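PDB 2GPI: conserved hypothetical protein, which is of unknown function but belongs to the DUF1488 family and may take part in transcriptional regulation of the shikimate pathway. Local coordinates for residues Q61-F64 with D65-Q69; T13-V16 with Q17-A20. All coordinates share one frame; numbering follows the deposited sequence.

Interaction 1 of 2, residues Q61-F64 with D65-Q69; sequences QFRF and DIEEQ
Arg63 and Glu67, one helical turn apart, are joined by a salt bridge in which NE of Arg63 gives its hydrogen to OE1 of Glu67 at 3.0 Å, almost straight at 172°. The acceptor lies in the guanidinium plane, at its edge, whereas NE reaches OE1 from above the carboxylate plane; the two flat groups therefore stand nearly upright to each other, 79° apart. Arg63 gets there by turning CG anti to its own backbone N (chi1 168°) and stretching the chain as far as NE, which brings NE up to the carboxylate one turn on. Phe64 covers one face of the same guanidinium, with the ring atom CZ of Phe64 3.6 Å above the plane, over its centre, so the group is held at an edge and on a face.

On another side of the turn, CB of Phe62 meets CD1 of Ile66 at 3.9 Å, an apolar pair facing Leu44 of helix 38-45. The ring edge of Phe62 lies beside OD2 of Asp65. Backbone bonds from Ile66 N to Phe62 O (2.9 Å) and from Glu67 N to Arg63 O (2.8 Å) hold the turn together. Arg63 also forms a salt bridge with Glu10, whose carboxylate lies close to that of Glu67, and its positive charge probably offsets the repulsion of the two acids. With Phe62 as N-cap, this is an amphipathic first helical turn: an i to i+4 salt bridge on one flank, buried Ile66 packing on Leu41, Leu44 and Phe59.

Interaction 2 of 2, residues T13-V16 with Q17-A20; sequences TWDV and QLSA
Asp15 folds its side chain back over the turn that follows it and binds the backbone of Gln17 and Leu18. From the backbone outward, its CB lies 3.7 Å from the carbonyl oxygen O of Ala20. CG, placed anti to the backbone N by a chi1 of 179°, comes up to N and CG of Leu18. At the tip the oxygens divide the work: OD1 accepts the N-H of Leu18 at 3.2 Å, reached from well above the carboxylate plane, and a weak, bent bond from N of Gln17 at 2.9 Å, while OD2 lies against CD1 of Leu18 at 3.5 Å. A short acid suits this place because its carboxylate can reach two backbone N-H groups at the start of the turn.

The backbone of Asp15 closes the hairpin as well. Its N bonds to O of Ala20 at 2.9 Å, nearly straight, and its O accepts N of Ala20 at 3.3 Å. Ser19 and Ala20 together face Asp15, forming a G1 beta bulge; Ser19 occupies the positive-phi position (51°) often taken by glycine. Trp14 lays one indole face over the Ala20 carbonyl oxygen, and its CZ2 approaches C of Ser19 at 3.5 Å. The turn thus links the antiparallel strands 13-15 and 20-27, with Asp15 and Leu18 against Tyr35 of strand 30-37, and Trp14 and Ser19 against Gln38 at the start of helix 38-45.

In the fold
Interaction 2 comes first along the chain, at the turn between strands 13-15 and 20-27, and interaction 1 follows much later, at the start of helix 63-75. Their centres are 18 Å apart, on opposite sides of the chain's centre, and their nearest atoms remain about 10 Å apart, so they do not touch. Strand 20-27 and helix 38-45 join them indirectly: each meets side chains of both regions. Interaction 2 thus secures an outer hairpin of the mixed sheet, whereas interaction 1 sets the beginning of a helix against the sheet and its companion helices. Both belong to the DUF1488 region of this small protein of mixed helix and sheet.

Interaction 1 of 2, residues Q61-F64 with D65-Q69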
loop_
_atom_site.group_PDB
_atom_site.type_symbol
_atom_site.label_atom_id
_atom_site.label_comp_id
_atom_site.label_asym_id
_atom_site.label_seq_id
_atom_site.Cartn_x
_atom_site.Cartn_y
_atom_site.Cartn_z
ATOM N N GLN A 61 11.413 -0.012 -3.184
ATOM C CA GLN A 61 12.461 0.345 -2.206
ATOM C C GLN A 61 11.968 0.214 -0.763
ATOM O O GLN A 61 12.718 -0.192 0.113
ATOM C CB GLN A 61 12.991 1.745 -2.472
ATOM C CG GLN A 61 14.082 2.184 -1.543
ATOM C CD GLN A 61 14.716 3.489 -2.012
ATOM O OE1 GLN A 61 14.539 3.899 -3.186
ATOM N NE2 GLN A 61 15.465 4.145 -1.109
ATOM N N PHE A 62 10.703 0.548 -0.526
ATOM C CA PHE A 62 10.131 0.554 0.786
ATOM C C PHE A 62 9.015 -0.520 0.922
ATOM O O PHE A 62 8.171 -0.437 1.844
ATOM C CB PHE A 62 9.584 1.944 1.112
ATOM C CG PHE A 62 10.660 2.994 1.201
ATOM C CD1 PHE A 62 11.308 3.196 2.389
ATOM C CD2 PHE A 62 10.978 3.796 0.118
ATOM C CE1 PHE A 62 12.303 4.138 2.522
ATOM C CE2 PHE A 62 12.014 4.718 0.234
ATOM C CZ PHE A 62 12.653 4.889 1.453
ATOM N N ARG A 63 9.023 -1.512 0.044
ATOM C CA ARG A 63 7.908 -2.462 -0.040
ATOM C C ARG A 63 7.565 -3.067 1.321
ATOM O O ARG A 63 6.392 -3.135 1.723
ATOM C CB ARG A 63 8.235 -3.635 -1.006
ATOM C CG ARG A 63 7.274 -4.788 -0.935
ATOM C CD ARG A 63 7.664 -5.887 -1.839
ATOM N NE ARG A 63 6.910 -7.100 -1.494
ATOM C CZ ARG A 63 7.143 -8.304 -2.017
ATOM N NH1 ARG A 63 8.087 -8.443 -2.919
ATOM N NH2 ARG A 63 6.390 -9.340 -1.654
ATOM N N PHE A 64 8.572 -3.584 2.011
ATOM C CA PHE A 64 8.292 -4.319 3.251
ATOM C C PHE A 64 7.847 -3.401 4.400
ATOM O O PHE A 64 7.012 -3.786 5.203
ATOM C CB PHE A 64 9.444 -5.263 3.623
ATOM C CG PHE A 64 9.558 -6.387 2.636
ATOM C CD1 PHE A 64 8.817 -7.547 2.845
ATOM C CD2 PHE A 64 10.280 -6.243 1.466
ATOM C CE1 PHE A 64 8.814 -8.575 1.910
ATOM C CE2 PHE A 64 10.287 -7.285 0.497
ATOM C CZ PHE A 64 9.548 -8.440 0.731
ATOM N N ASP A 65 8.337 -2.173 4.428
ATOM C CA ASP A 65 7.806 -1.205 5.386
ATOM C C ASP A 65 6.357 -0.855 5.090
ATOM O O ASP A 65 5.529 -0.684 5.989
ATOM C CB ASP A 65 8.652 0.067 5.308
ATOM C CG ASP A 65 10.070 -0.103 5.884
ATOM O OD1 ASP A 65 10.356 -1.110 6.583
ATOM O OD2 ASP A 65 10.868 0.823 5.636
ATOM N N ILE A 66 6.060 -0.656 3.815
ATOM C CA ILE A 66 4.696 -0.259 3.398
ATOM C C ILE A 66 3.709 -1.378 3.667
ATOM O O ILE A 66 2.646 -1.176 4.224
ATOM C CB ILE A 66 4.665 0.197 1.936
ATOM C CG1 ILE A 66 5.478 1.484 1.710
ATOM C CG2 ILE A 66 3.231 0.426 1.433
ATOM C CD1 ILE A 66 5.826 1.786 0.275
ATOM N N GLU A 67 4.072 -2.584 3.216
ATOM C CA GLU A 67 3.203 -3.747 3.405
ATOM C C GLU A 67 3.066 -4.098 4.906
ATOM O O GLU A 67 1.955 -4.510 5.320
ATOM C CB GLU A 67 3.675 -4.929 2.541
ATOM C CG GLU A 67 3.454 -4.616 1.014
ATOM C CD GLU A 67 3.888 -5.682 0.047
ATOM O OE1 GLU A 67 4.666 -6.597 0.412
ATOM O OE2 GLU A 67 3.406 -5.612 -1.133
ATOM N N GLU A 68 4.120 -3.878 5.710
ATOM C CA GLU A 68 4.008 -4.092 7.150
ATOM C C GLU A 68 2.901 -3.225 7.714
ATOM O O GLU A 68 2.082 -3.672 8.518
ATOM C CB GLU A 68 5.323 -3.798 7.867
ATOM C CG GLU A 68 5.284 -4.015 9.316
ATOM C CD GLU A 68 6.650 -3.926 9.951
ATOM O OE1 GLU A 68 7.528 -3.238 9.420
ATOM O OE2 GLU A 68 6.830 -4.539 11.014
ATOM N N GLN A 69 2.915 -1.966 7.306
ATOM C CA GLN A 69 1.912 -0.999 7.792
ATOM C C GLN A 69 0.497 -1.385 7.286
ATOM O O GLN A 69 -0.456 -1.335 8.059
ATOM C CB GLN A 69 2.286 0.432 7.412
ATOM C CG GLN A 69 1.298 1.467 7.911
ATOM C CD GLN A 69 1.120 1.572 9.415
ATOM O OE1 GLN A 69 1.973 1.148 10.191
ATOM N NE2 GLN A 69 0.015 2.210 9.843
#

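Interaction 2 of 2, residues T13-V16 with Q17-A20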
loop_
_atom_site.group_PDB
_atom_site.type_symbol
_atom_site.label_atom_id
_atom_site.label_comp_id
_atom_site.label_asym_id
_atom_site.label_seq_id
_atom_site.Cartn_x
_atom_site.Cartn_y
_atom_site.Cartn_z
ATOM N N THR A 13 0.212 -1.186 -9.281
ATOM C CA THR A 13 -0.217 -0.266 -10.374
ATOM C C THR A 13 -0.315 1.176 -9.840
ATOM O O THR A 13 -0.389 1.421 -8.648
ATOM C CB THR A 13 -1.553 -0.745 -10.968
ATOM O OG1 THR A 13 -2.575 -0.731 -9.954
ATOM C CG2 THR A 13 -1.404 -2.147 -11.533
ATOM N N TRP A 14 -0.317 2.133 -10.763
ATOM C CA TRP A 14 -0.699 3.511 -10.482
ATOM C C TRP A 14 -2.189 3.750 -10.743
ATOM O O TRP A 14 -2.745 3.387 -11.819
ATOM C CB TRP A 14 0.144 4.496 -11.306
ATOM C CG TRP A 14 -0.018 5.949 -10.852
ATOM C CD1 TRP A 14 -0.803 6.908 -11.432
ATOM C CD2 TRP A 14 0.591 6.574 -9.707
ATOM N NE1 TRP A 14 -0.700 8.079 -10.739
ATOM C CE2 TRP A 14 0.148 7.919 -9.681
ATOM C CE3 TRP A 14 1.496 6.159 -8.737
ATOM C CZ2 TRP A 14 0.562 8.831 -8.697
ATOM C CZ3 TRP A 14 1.931 7.076 -7.758
ATOM C CH2 TRP A 14 1.430 8.382 -7.732
ATOM N N ASP A 15 -2.831 4.384 -9.788
ATOM C CA ASP A 15 -4.221 4.755 -9.886
ATOM C C ASP A 15 -4.289 6.268 -10.108
ATOM O O ASP A 15 -4.019 7.070 -9.193
ATOM C CB ASP A 15 -4.936 4.292 -8.607
ATOM C CG ASP A 15 -6.417 4.652 -8.577
ATOM O OD1 ASP A 15 -6.875 5.592 -9.253
ATOM O OD2 ASP A 15 -7.128 3.954 -7.823
ATOM N N VAL A 16 -4.574 6.688 -11.347
ATOM C CA VAL A 16 -4.628 8.138 -11.632
ATOM C C VAL A 16 -5.793 8.894 -10.923
ATOM O O VAL A 16 -5.677 10.072 -10.670
ATOM C CB VAL A 16 -4.637 8.440 -13.153
ATOM C CG1 VAL A 16 -3.330 7.958 -13.846
ATOM C CG2 VAL A 16 -5.863 7.805 -13.797
ATOM N N GLN A 17 -6.854 8.177 -10.583
ATOM C CA GLN A 17 -8.048 8.773 -9.967
ATOM C C GLN A 17 -7.674 9.242 -8.572
ATOM O O GLN A 17 -8.075 10.309 -8.139
ATOM C CB GLN A 17 -9.181 7.740 -9.945
ATOM C CG GLN A 17 -10.353 8.027 -9.012
ATOM C CD GLN A 17 -11.570 8.614 -9.713
ATOM O OE1 GLN A 17 -11.742 8.476 -10.931
ATOM N NE2 GLN A 17 -12.439 9.249 -8.933
ATOM N N LEU A 18 -6.843 8.457 -7.902
ATOM C CA LEU A 18 -6.421 8.766 -6.543
ATOM C C LEU A 18 -5.001 9.339 -6.429
ATOM O O LEU A 18 -4.612 9.745 -5.341
ATOM C CB LEU A 18 -6.468 7.507 -5.708
ATOM C CG LEU A 18 -7.807 6.788 -5.618
ATOM C CD1 LEU A 18 -7.719 5.546 -4.740
ATOM C CD2 LEU A 18 -8.846 7.794 -5.078
ATOM N N SER A 19 -4.235 9.320 -7.518
ATOM C CA SER A 19 -2.788 9.641 -7.486
ATOM C C SER A 19 -2.103 8.834 -6.401
ATOM O O SER A 19 -1.582 9.402 -5.427
ATOM C CB SER A 19 -2.539 11.123 -7.279
ATOM O OG SER A 19 -3.059 11.855 -8.385
ATOM N N ALA A 20 -2.157 7.509 -6.560
ATOM C CA ALA A 20 -1.678 6.577 -5.546
ATOM C C ALA A 20 -1.101 5.344 -6.205
ATOM O O ALA A 20 -1.543 4.969 -7.290
ATOM C CB ALA A 20 -2.852 6.177 -4.638
#